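Local structure of large adhesion protein (Lap) involved in biofilm formation (6XI3) at residues Thr327-Ala331 and Ala332-Asp336. The protein probably serves as the extender region of a calcium-dependent bacterial adhesin, a string of Ig-like beta-sandwich domains that projects the adhesin toward its target in biofilm formation. Residues are numbered along the deposited sequence; the frame is centred on the assembly and turned at random.
Sequences TVDNA and AQTVD
Thr327 and Asp336 pair as antiparallel neighbours, Asp336 N giving Thr327 O a hydrogen bond of 2.9 Å and Thr327 N returning a longer one to Asp336 O. The two short strands run at 163° to each other, and Val328 faces Val335 as the non-hydrogen-bonded pair between this rung and that of Asp329 with Thr334. There Asp329 N donates to Thr334 O at 2.9 Å, while Asp329 O receives Thr334 N and, weakly, Gln333 N. Two residues opposite one make a G1 beta bulge, for which Gln333 adopts the left-handed helical conformation (phi 56°), entered most easily by glycine, then asparagine and aspartate. This closes the hairpin of strands 320-329 and 334-342, near a calcium site at one end of an Ig-like sandwich domain. Asp329 suits the first place of the turn: with CG anti to the backbone N (chi1 -173°), its OD1 accepts Ala332 N at 3.0 Å, the N-H arriving from above the carboxylate plane, and weakly takes Ala331 N. The small Ala332 puts CB 3.9 Å from Asp329 CG. Asn330 suits its place because its amide OD1 accepts a hydrogen bond from Asp412 N, tying the turn to the C-terminal segment. On the face of Val328 and Val335, branched side chains suited to strands lie side by side, Val328 CG2 4.0 Å from Val335 CG1; Val335 also packs on Val379. On the other face Thr334 OG1 sits 3.5 Å from Asp329 CB, and Asp336 lies alongside Thr327, its OD1 hydrogen-bonded to Gly378 N of strand 374-380.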
# COMPACT_ATOMS: atom_id res chain seq x y z
N THR A 327 54.17 18.51 41.46
CA THR A 327 55.27 19.35 42.01
C THR A 327 54.66 20.47 42.82
O THR A 327 53.69 21.07 42.35
CB THR A 327 56.09 20.02 40.89
OG1 THR A 327 56.42 19.03 39.93
CG2 THR A 327 57.36 20.70 41.37
N VAL A 328 55.23 20.73 43.99
CA VAL A 328 55.07 22.01 44.73
C VAL A 328 56.44 22.68 44.65
O VAL A 328 57.40 22.07 45.16
CB VAL A 328 54.64 21.78 46.18
CG1 VAL A 328 54.54 23.09 46.94
CG2 VAL A 328 53.32 21.01 46.26
N ASP A 329 56.53 23.82 43.96
CA ASP A 329 57.77 24.62 43.93
C ASP A 329 57.66 25.64 45.06
O ASP A 329 57.02 26.70 44.88
CB ASP A 329 57.98 25.24 42.55
CG ASP A 329 59.33 25.93 42.43
OD1 ASP A 329 59.85 26.46 43.46
OD2 ASP A 329 59.84 25.98 41.31
N ASN A 330 58.26 25.34 46.20
CA ASN A 330 58.17 26.20 47.40
C ASN A 330 58.89 27.53 47.19
O ASN A 330 58.45 28.49 47.85
CB ASN A 330 58.63 25.50 48.66
CG ASN A 330 57.63 24.47 49.11
OD1 ASN A 330 56.49 24.84 49.40
ND2 ASN A 330 58.02 23.21 49.12
N ALA A 331 59.88 27.60 46.30
CA ALA A 331 60.60 28.88 46.00
C ALA A 331 59.74 29.79 45.09
O ALA A 331 59.65 30.96 45.39
CB ALA A 331 61.96 28.61 45.40
N ALA A 332 59.08 29.28 44.05
CA ALA A 332 58.29 30.14 43.13
C ALA A 332 56.82 30.23 43.62
O ALA A 332 56.09 31.05 43.11
CB ALA A 332 58.43 29.62 41.71
N GLN A 333 56.43 29.45 44.63
CA GLN A 333 55.04 29.32 45.16
C GLN A 333 54.11 28.93 44.02
O GLN A 333 53.11 29.61 43.77
CB GLN A 333 54.62 30.59 45.90
CG GLN A 333 55.54 30.80 47.09
CD GLN A 333 55.25 32.05 47.88
OE1 GLN A 333 54.13 32.30 48.31
NE2 GLN A 333 56.28 32.84 48.11
N THR A 334 54.40 27.80 43.39
CA THR A 334 53.59 27.25 42.28
C THR A 334 53.39 25.75 42.46
O THR A 334 54.11 25.18 43.28
CB THR A 334 54.21 27.54 40.91
OG1 THR A 334 55.51 26.95 40.84
CG2 THR A 334 54.25 29.02 40.61
N VAL A 335 52.42 25.19 41.74
CA VAL A 335 52.18 23.73 41.69
C VAL A 335 52.04 23.31 40.23
O VAL A 335 51.63 24.13 39.40
CB VAL A 335 50.99 23.28 42.55
CG1 VAL A 335 51.21 23.63 44.01
CG2 VAL A 335 49.67 23.84 42.06
N ASP A 336 52.46 22.09 39.93
CA ASP A 336 52.17 21.43 38.64
C ASP A 336 51.21 20.29 38.98
O ASP A 336 51.51 19.56 39.95
CB ASP A 336 53.43 20.95 37.93
CG ASP A 336 54.47 22.03 37.61
OD1 ASP A 336 54.14 23.22 37.63
OD2 ASP A 336 55.60 21.65 37.34